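Local coordinates for protein beta-hexosaminidase Amuc_2018 (Akkermansia muciniphila, PDB 6JEB) that hydrolyses terminal non-reducing N-acetylhexosamine residues from N-glycans and chitobiose as a zinc-containing family 20 glycosidase, at residues 354-366 and 457-469. Residues are numbered along the deposited sequence; the frame is centred on the assembly and turned at random.
Sequences DFPQIQGQRNWGW and ERTQGNEPAFRWE
Trp468 O is gripped by both terminal nitrogens of Arg362, NH2 at 2.9 Å and NH1 at 3.2 Å, each with the oxygen near the guanidinium plane. Bends at chi2 and chi3 bring one guanidinium face under Trp364 CH2, which lies over its centre, while Arg362 CG packs on Phe466 CD2 at 3.7 Å. In an aromatic cluster, Trp364 turns its six-membered ring edge-on to the face of Phe466 in a T-shaped pair, planes at 88°, and receives the edge of Trp468 on its own face in an offset version. One water joins Arg362 NH2 to OE1 of the poorly ordered Glu469, whose OE2 pairs with Arg403 in a salt bridge; another joins Arg362 N to Glu463 OE1. Farther along, Gln361 NE2 gives a nearly straight bond to Gln460 O (3.1 Å, 168°), and its OE1 accepts from Ile358 N within the type II turn 358-361. With an alanine at Gln361, Gln460 O, Ile358 N and Tyr412 OH would probably each lose a mate. Ile358 CD1 rests on Thr459 C at 3.5 Å. The C-terminal tail 457-469 thus packs on 354-366, the loop after barrel strand 342-345 that opens with substrate-binding Asp354, and helix 407-414 ties both together: Tyr412 OH bonds Gln361 and Asn462, and Arg413 makes a salt bridge with Glu463 and a hydrogen bond to Arg362 O.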
ATOM      1  N   ASP A 354     -10.929   2.057  -0.930  1.00 13.60           N
ATOM      2  CA  ASP A 354     -12.012   1.601  -1.791  1.00 13.78           C
ATOM      3  C   ASP A 354     -13.377   2.054  -1.279  1.00 14.46           C
ATOM      4  O   ASP A 354     -14.331   2.095  -2.062  1.00 15.36           O
ATOM      5  CB  ASP A 354     -11.956   0.075  -1.978  1.00 14.84           C
ATOM      6  CG  ASP A 354     -11.926  -0.697  -0.658  1.00 15.85           C
ATOM      7  OD1 ASP A 354     -11.258  -0.250   0.301  1.00 16.20           O
ATOM      8  OD2 ASP A 354     -12.559  -1.777  -0.588  1.00 17.35           O
ATOM      9  N   PHE A 355     -13.486   2.413   0.001  1.00 14.40           N
ATOM     10  CA  PHE A 355     -14.775   2.820   0.550  1.00 14.08           C
ATOM     11  C   PHE A 355     -15.143   4.201   0.006  1.00 14.56           C
ATOM     12  O   PHE A 355     -14.260   5.009  -0.297  1.00 15.07           O
ATOM     13  CB  PHE A 355     -14.713   2.883   2.081  1.00 14.73           C
ATOM     14  CG  PHE A 355     -14.480   1.543   2.769  1.00 17.42           C
ATOM     15  CD1 PHE A 355     -14.394   0.355   2.053  1.00 17.72           C
ATOM     16  CD2 PHE A 355     -14.341   1.492   4.149  1.00 19.54           C
ATOM     17  CE1 PHE A 355     -14.180  -0.867   2.704  1.00 17.37           C
ATOM     18  CE2 PHE A 355     -14.126   0.283   4.808  1.00 20.23           C
ATOM     19  CZ  PHE A 355     -14.046  -0.899   4.082  1.00 18.33           C
ATOM     20  N   PRO A 356     -16.439   4.496  -0.143  1.00 15.32           N
ATOM     21  CA  PRO A 356     -16.832   5.810  -0.673  1.00 16.75           C
ATOM     22  C   PRO A 356     -16.415   6.931   0.272  1.00 16.60           C
ATOM     23  O   PRO A 356     -16.417   6.773   1.495  1.00 17.26           O
ATOM     24  CB  PRO A 356     -18.360   5.709  -0.784  1.00 16.53           C
ATOM     25  CG  PRO A 356     -18.744   4.659   0.228  1.00 16.17           C
ATOM     26  CD  PRO A 356     -17.606   3.660   0.196  1.00 15.52           C
ATOM     27  N   GLN A 357     -16.052   8.079  -0.311  1.00 15.34           N
ATOM     28  CA  GLN A 357     -15.577   9.202   0.491  1.00 15.62           C
ATOM     29  C   GLN A 357     -16.654  10.231   0.805  1.00 16.87           C
ATOM     30  O   GLN A 357     -16.452  11.060   1.698  1.00 17.60           O
ATOM     31  CB  GLN A 357     -14.379   9.889  -0.168  1.00 15.39           C
ATOM     32  CG  GLN A 357     -14.685  10.645  -1.457  1.00 14.91           C
ATOM     33  CD  GLN A 357     -13.453  10.722  -2.331  1.00 15.15           C
ATOM     34  OE1 GLN A 357     -12.534  11.486  -2.051  1.00 16.00           O
ATOM     35  NE2 GLN A 357     -13.408   9.895  -3.373  1.00 16.95           N
ATOM     36  N   ILE A 358     -17.780  10.205   0.095  1.00 17.22           N
ATOM     37  CA  ILE A 358     -18.911  11.080   0.380  1.00 17.77           C
ATOM     38  C   ILE A 358     -20.154  10.211   0.472  1.00 20.38           C
ATOM     39  O   ILE A 358     -20.390   9.367  -0.401  1.00 19.52           O
ATOM     40  CB  ILE A 358     -19.073  12.172  -0.698  1.00 17.90           C
ATOM     41  CG1 ILE A 358     -17.885  13.138  -0.635  1.00 18.39           C
ATOM     42  CG2 ILE A 358     -20.397  12.918  -0.522  1.00 19.06           C
ATOM     43  CD1 ILE A 358     -17.824  14.102  -1.792  1.00 20.12           C
ATOM     44  N   GLN A 359     -20.931  10.403   1.534  1.00 21.66           N
ATOM     45  CA  GLN A 359     -22.133   9.606   1.742  1.00 23.10           C
ATOM     46  C   GLN A 359     -23.056   9.713   0.532  1.00 23.77           C
ATOM     47  O   GLN A 359     -23.327  10.809   0.031  1.00 24.61           O
ATOM     48  CB  GLN A 359     -22.856  10.084   3.003  1.00 26.57           C
ATOM     49  CG  GLN A 359     -24.079   9.253   3.371  1.00 32.45           C
ATOM     50  CD  GLN A 359     -23.722   7.832   3.773  1.00 36.22           C
ATOM     51  OE1 GLN A 359     -22.782   7.607   4.537  1.00 37.66           O
ATOM     52  NE2 GLN A 359     -24.472   6.866   3.254  1.00 38.54           N
ATOM     53  N   GLY A 360     -23.530   8.566   0.058  1.00 23.18           N
ATOM     54  CA  GLY A 360     -24.358   8.497  -1.124  1.00 23.53           C
ATOM     55  C   GLY A 360     -23.624   8.028  -2.361  1.00 23.63           C
ATOM     56  O   GLY A 360     -24.270   7.649  -3.345  1.00 25.67           O
ATOM     57  N   GLN A 361     -22.294   8.044  -2.340  1.00 21.00           N
ATOM     58  CA  GLN A 361     -21.538   7.459  -3.431  1.00 19.23           C
ATOM     59  C   GLN A 361     -21.577   5.938  -3.319  1.00 20.62           C
ATOM     60  O   GLN A 361     -21.877   5.379  -2.259  1.00 22.07           O
ATOM     61  CB  GLN A 361     -20.105   7.994  -3.418  1.00 17.58           C
ATOM     62  CG  GLN A 361     -20.052   9.501  -3.666  1.00 19.20           C
ATOM     63  CD  GLN A 361     -18.641  10.029  -3.805  1.00 18.41           C
ATOM     64  OE1 GLN A 361     -17.719   9.588  -3.108  1.00 18.12           O
ATOM     65  NE2 GLN A 361     -18.460  10.973  -4.715  1.00 19.03           N
ATOM     66  N   ARG A 362     -21.278   5.264  -4.431  1.00 20.39           N
ATOM     67  CA  ARG A 362     -21.506   3.821  -4.512  1.00 22.06           C
ATOM     68  C   ARG A 362     -20.816   3.081  -3.371  1.00 21.44           C
ATOM     69  O   ARG A 362     -19.606   3.223  -3.156  1.00 20.24           O
ATOM     70  CB  ARG A 362     -21.045   3.273  -5.865  1.00 25.03           C
ATOM     71  CG  ARG A 362     -21.773   3.869  -7.073  1.00 28.64           C
ATOM     72  CD  ARG A 362     -23.271   3.600  -7.052  1.00 34.82           C
ATOM     73  NE  ARG A 362     -23.587   2.189  -7.248  1.00 36.98           N
ATOM     74  CZ  ARG A 362     -23.738   1.611  -8.437  1.00 39.67           C
ATOM     75  NH1 ARG A 362     -23.602   2.315  -9.556  1.00 38.86           N
ATOM     76  NH2 ARG A 362     -24.034   0.320  -8.510  1.00 41.25           N
ATOM     77  N   ASN A 363     -21.602   2.301  -2.630  1.00 21.31           N
ATOM     78  CA  ASN A 363     -21.086   1.496  -1.534  1.00 22.85           C
ATOM     79  C   ASN A 363     -21.290   0.009  -1.765  1.00 22.22           C
ATOM     80  O   ASN A 363     -20.928  -0.797  -0.899  1.00 22.81           O
ATOM     81  CB  ASN A 363     -21.680   1.944  -0.188  1.00 23.64           C
ATOM     82  CG  ASN A 363     -23.045   1.333   0.103  1.00 27.65           C
ATOM     83  OD1 ASN A 363     -23.823   1.024  -0.803  1.00 28.46           O
ATOM     84  ND2 ASN A 363     -23.340   1.155   1.384  1.00 31.31           N
ATOM     85  N   TRP A 364     -21.860  -0.373  -2.905  1.00 23.41           N
ATOM     86  CA  TRP A 364     -21.997  -1.768  -3.315  1.00 24.21           C
ATOM     87  C   TRP A 364     -22.791  -2.597  -2.311  1.00 27.35           C
ATOM     88  O   TRP A 364     -22.679  -3.827  -2.277  1.00 29.26           O
ATOM     89  CB  TRP A 364     -20.632  -2.373  -3.677  1.00 24.98           C
ATOM     90  CG  TRP A 364     -19.885  -1.409  -4.553  1.00 24.68           C
ATOM     91  CD1 TRP A 364     -18.814  -0.630  -4.207  1.00 26.53           C
ATOM     92  CD2 TRP A 364     -20.220  -1.050  -5.900  1.00 26.00           C
ATOM     93  NE1 TRP A 364     -18.443   0.163  -5.269  1.00 26.04           N
ATOM     94  CE2 TRP A 364     -19.290  -0.078  -6.319  1.00 27.33           C
ATOM     95  CE3 TRP A 364     -21.207  -1.472  -6.798  1.00 28.35           C
ATOM     96  CZ2 TRP A 364     -19.322   0.483  -7.596  1.00 27.32           C
ATOM     97  CZ3 TRP A 364     -21.226  -0.922  -8.068  1.00 28.98           C
ATOM     98  CH2 TRP A 364     -20.293   0.046  -8.453  1.00 29.16           C
ATOM     99  N   GLY A 365     -23.610  -1.924  -1.504  1.00 27.76           N
ATOM    100  CA  GLY A 365     -24.487  -2.571  -0.557  1.00 29.31           C
ATOM    101  C   GLY A 365     -23.879  -2.884   0.791  1.00 32.12           C
ATOM    102  O   GLY A 365     -24.558  -3.502   1.623  1.00 33.76           O
ATOM    103  N   TRP A 366     -22.634  -2.480   1.049  1.00 29.51           N
ATOM    104  CA  TRP A 366     -22.020  -2.856   2.320  1.00 30.43           C
ATOM    105  C   TRP A 366     -20.994  -1.863   2.860  1.00 27.87           C
ATOM    106  O   TRP A 366     -20.782  -1.815   4.074  1.00 31.37           O
ATOM    107  CB  TRP A 366     -21.394  -4.251   2.227  1.00 31.04           C
ATOM    108  CG  TRP A 366     -20.223  -4.320   1.298  1.00 31.27           C
ATOM    109  CD1 TRP A 366     -20.255  -4.558  -0.046  1.00 33.90           C
ATOM    110  CD2 TRP A 366     -18.843  -4.152   1.643  1.00 31.17           C
ATOM    111  NE1 TRP A 366     -18.982  -4.545  -0.561  1.00 35.11           N
ATOM    112  CE2 TRP A 366     -18.096  -4.299   0.456  1.00 33.23           C
ATOM    113  CE3 TRP A 366     -18.165  -3.890   2.840  1.00 30.24           C
ATOM    114  CZ2 TRP A 366     -16.705  -4.196   0.429  1.00 31.58           C
ATOM    115  CZ3 TRP A 366     -16.782  -3.783   2.811  1.00 30.31           C
ATOM    116  CH2 TRP A 366     -16.069  -3.936   1.614  1.00 31.00           C
ATOM    117  N   GLU A 457     -11.027  17.767  -6.901  1.00 18.69           N
ATOM    118  CA  GLU A 457     -12.299  18.209  -6.341  1.00 19.78           C
ATOM    119  C   GLU A 457     -13.239  17.023  -6.177  1.00 19.28           C
ATOM    120  O   GLU A 457     -13.339  16.162  -7.057  1.00 19.07           O
ATOM    121  CB  GLU A 457     -12.953  19.251  -7.248  1.00 21.83           C
ATOM    122  CG  GLU A 457     -14.297  19.731  -6.714  1.00 28.40           C
ATOM    123  CD  GLU A 457     -14.916  20.836  -7.551  1.00 38.39           C
ATOM    124  OE1 GLU A 457     -15.049  20.662  -8.780  1.00 41.50           O
ATOM    125  OE2 GLU A 457     -15.273  21.883  -6.975  1.00 43.76           O
ATOM    126  N   ARG A 458     -13.929  16.975  -5.037  1.00 18.40           N
ATOM    127  CA  ARG A 458     -14.821  15.866  -4.715  1.00 16.87           C
ATOM    128  C   ARG A 458     -16.202  16.395  -4.361  1.00 18.73           C
ATOM    129  O   ARG A 458     -16.347  17.204  -3.438  1.00 21.07           O
ATOM    130  CB  ARG A 458     -14.262  15.033  -3.558  1.00 16.79           C
ATOM    131  CG  ARG A 458     -12.916  14.418  -3.868  1.00 15.93           C
ATOM    132  CD  ARG A 458     -13.018  13.414  -5.004  1.00 16.39           C
ATOM    133  NE  ARG A 458     -11.716  12.863  -5.383  1.00 16.27           N
ATOM    134  CZ  ARG A 458     -11.057  13.143  -6.508  1.00 16.04           C
ATOM    135  NH1 ARG A 458     -11.555  13.985  -7.411  1.00 16.54           N
ATOM    136  NH2 ARG A 458      -9.889  12.564  -6.741  1.00 16.20           N
ATOM    137  N   THR A 459     -17.208  15.940  -5.105  1.00 19.74           N
ATOM    138  CA  THR A 459     -18.608  16.142  -4.781  1.00 18.61           C
ATOM    139  C   THR A 459     -19.277  14.783  -4.897  1.00 19.08           C
ATOM    140  O   THR A 459     -18.721  13.852  -5.488  1.00 20.52           O
ATOM    141  CB  THR A 459     -19.267  17.110  -5.769  1.00 20.28           C
ATOM    142  OG1 THR A 459     -19.282  16.507  -7.069  1.00 21.19           O
ATOM    143  CG2 THR A 459     -18.493  18.427  -5.833  1.00 21.89           C
ATOM    144  N   GLN A 460     -20.473  14.660  -4.322  1.00 19.41           N
ATOM    145  CA  GLN A 460     -21.159  13.374  -4.382  1.00 18.95           C
ATOM    146  C   GLN A 460     -21.326  12.904  -5.823  1.00 20.12           C
ATOM    147  O   GLN A 460     -21.114  11.724  -6.129  1.00 20.63           O
ATOM    148  CB  GLN A 460     -22.510  13.462  -3.676  1.00 19.19           C
ATOM    149  CG  GLN A 460     -23.242  12.125  -3.596  1.00 20.44           C
ATOM    150  CD  GLN A 460     -24.617  12.255  -2.995  1.00 25.00           C
ATOM    151  OE1 GLN A 460     -24.850  13.098  -2.131  1.00 28.27           O
ATOM    152  NE2 GLN A 460     -25.538  11.417  -3.447  1.00 27.72           N
ATOM    153  N   GLY A 461     -21.667  13.820  -6.728  1.00 20.61           N
ATOM    154  CA  GLY A 461     -21.983  13.454  -8.092  1.00 20.89           C
ATOM    155  C   GLY A 461     -20.842  13.420  -9.085  1.00 21.43           C
ATOM    156  O   GLY A 461     -21.068  13.012 -10.229  1.00 24.04           O
ATOM    157  N   ASN A 462     -19.627  13.831  -8.719  1.00 19.48           N
ATOM    158  CA  ASN A 462     -18.555  13.889  -9.712  1.00 18.97           C
ATOM    159  C   ASN A 462     -17.675  12.642  -9.750  1.00 18.67           C
ATOM    160  O   ASN A 462     -16.669  12.633 -10.468  1.00 19.55           O
ATOM    161  CB  ASN A 462     -17.747  15.197  -9.637  1.00 18.63           C
ATOM    162  CG  ASN A 462     -16.698  15.208  -8.536  1.00 19.67           C
ATOM    163  OD1 ASN A 462     -16.724  14.405  -7.605  1.00 20.01           O
ATOM    164  ND2 ASN A 462     -15.761  16.149  -8.641  1.00 21.99           N
ATOM    165  N   GLU A 463     -18.040  11.582  -9.027  1.00 19.71           N
ATOM    166  CA  GLU A 463     -17.357  10.312  -9.223  1.00 18.40           C
ATOM    167  C   GLU A 463     -17.640   9.799 -10.635  1.00 18.87           C
ATOM    168  O   GLU A 463     -18.782   9.881 -11.105  1.00 20.86           O
ATOM    169  CB  GLU A 463     -17.815   9.268  -8.202  1.00 17.84           C
ATOM    170  CG  GLU A 463     -17.055   7.947  -8.349  1.00 17.11           C
ATOM    171  CD  GLU A 463     -16.986   7.137  -7.069  1.00 15.48           C
ATOM    172  OE1 GLU A 463     -17.935   7.196  -6.251  1.00 17.57           O
ATOM    173  OE2 GLU A 463     -15.963   6.442  -6.872  1.00 17.86           O
ATOM    174  N   PRO A 464     -16.625   9.297 -11.343  1.00 19.20           N
ATOM    175  CA  PRO A 464     -16.868   8.739 -12.680  1.00 21.06           C
ATOM    176  C   PRO A 464     -17.921   7.639 -12.632  1.00 22.78           C
ATOM    177  O   PRO A 464     -18.050   6.911 -11.646  1.00 21.94           O
ATOM    178  CB  PRO A 464     -15.498   8.185 -13.087  1.00 21.45           C
ATOM    179  CG  PRO A 464     -14.513   9.026 -12.322  1.00 21.72           C
ATOM    180  CD  PRO A 464     -15.191   9.326 -11.003  1.00 18.99           C
ATOM    181  N   ALA A 465     -18.692   7.540 -13.709  1.00 25.17           N
ATOM    182  CA  ALA A 465     -19.788   6.585 -13.760  1.00 24.78           C
ATOM    183  C   ALA A 465     -19.272   5.151 -13.726  1.00 23.82           C
ATOM    184  O   ALA A 465     -18.182   4.847 -14.217  1.00 25.77           O
ATOM    185  CB  ALA A 465     -20.587   6.791 -15.043  1.00 27.53           C
ATOM    186  N   PHE A 466     -20.082   4.264 -13.148  1.00 24.01           N
ATOM    187  CA  PHE A 466     -19.826   2.831 -13.136  1.00 23.96           C
ATOM    188  C   PHE A 466     -20.807   2.133 -14.067  1.00 27.19           C
ATOM    189  O   PHE A 466     -21.908   2.630 -14.323  1.00 29.82           O
ATOM    190  CB  PHE A 466     -20.003   2.243 -11.732  1.00 22.41           C
ATOM    191  CG  PHE A 466     -19.045   2.786 -10.718  1.00 20.18           C
ATOM    192  CD1 PHE A 466     -17.782   2.234 -10.582  1.00 20.00           C
ATOM    193  CD2 PHE A 466     -19.407   3.837  -9.888  1.00 20.71           C
ATOM    194  CE1 PHE A 466     -16.889   2.727  -9.641  1.00 18.54           C
ATOM    195  CE2 PHE A 466     -18.519   4.332  -8.943  1.00 19.20           C
ATOM    196  CZ  PHE A 466     -17.258   3.779  -8.820  1.00 18.86           C
ATOM    197  N   ARG A 467     -20.409   0.965 -14.564  1.00 28.98           N
ATOM    198  CA  ARG A 467     -21.281   0.202 -15.445  1.00 30.28           C
ATOM    199  C   ARG A 467     -22.167  -0.788 -14.699  1.00 32.52           C
ATOM    200  O   ARG A 467     -23.097  -1.339 -15.300  1.00 36.36           O
ATOM    201  CB  ARG A 467     -20.464  -0.549 -16.502  1.00 32.77           C
ATOM    202  CG  ARG A 467     -19.904  -1.877 -16.017  1.00 31.39           C
ATOM    203  CD  ARG A 467     -19.230  -2.647 -17.148  1.00 32.98           C
ATOM    204  NE  ARG A 467     -18.079  -1.930 -17.687  1.00 35.52           N
ATOM    205  CZ  ARG A 467     -16.814  -2.235 -17.419  1.00 37.43           C
ATOM    206  NH1 ARG A 467     -16.532  -3.258 -16.624  1.00 35.24           N
ATOM    207  NH2 ARG A 467     -15.831  -1.521 -17.951  1.00 37.99           N
ATOM    208  N   TRP A 468     -21.911  -1.027 -13.418  1.00 30.60           N
ATOM    209  CA  TRP A 468     -22.611  -2.056 -12.665  1.00 31.61           C
ATOM    210  C   TRP A 468     -23.785  -1.461 -11.901  1.00 40.31           C
ATOM    211  O   TRP A 468     -23.678  -0.372 -11.330  1.00 41.12           O
ATOM    212  CB  TRP A 468     -21.662  -2.728 -11.674  1.00 27.90           C
ATOM    213  CG  TRP A 468     -20.396  -3.216 -12.294  1.00 24.11           C
ATOM    214  CD1 TRP A 468     -20.268  -4.202 -13.232  1.00 22.19           C
ATOM    215  CD2 TRP A 468     -19.071  -2.756 -12.010  1.00 20.06           C
ATOM    216  NE1 TRP A 468     -18.947  -4.368 -13.561  1.00 21.07           N
ATOM    217  CE2 TRP A 468     -18.190  -3.497 -12.822  1.00 19.97           C
ATOM    218  CE3 TRP A 468     -18.544  -1.784 -11.150  1.00 22.16           C
ATOM    219  CZ2 TRP A 468     -16.808  -3.305 -12.797  1.00 18.75           C
ATOM    220  CZ3 TRP A 468     -17.179  -1.592 -11.131  1.00 21.28           C
ATOM    221  CH2 TRP A 468     -16.323  -2.353 -11.945  1.00 19.70           C
ATOM    222  N   GLU A 469     -24.898  -2.190 -11.896  1.00 50.60           N
ATOM    223  CA  GLU A 469     -26.060  -1.875 -11.059  1.00 57.02           C
ATOM    224  C   GLU A 469     -26.503  -0.414 -11.139  1.00 56.33           C
ATOM    225  O   GLU A 469     -27.163   0.099 -10.233  1.00 56.59           O
ATOM    226  CB  GLU A 469     -25.778  -2.281  -9.609  1.00 63.36           C
ATOM    227  CG  GLU A 469     -25.474  -3.767  -9.454  1.00 69.23           C
ATOM    228  CD  GLU A 469     -24.232  -4.042  -8.623  1.00 72.22           C
ATOM    229  OE1 GLU A 469     -24.178  -3.578  -7.464  1.00 74.59           O
ATOM    230  OE2 GLU A 469     -23.310  -4.721  -9.131  1.00 69.53           O
TER
HETATM  231  O   HOH W   1     -20.575   7.070  -6.745  1.00 21.68           O
HETATM  232  O   HOH W   2     -24.849  -1.282  -5.981  1.00 56.10           O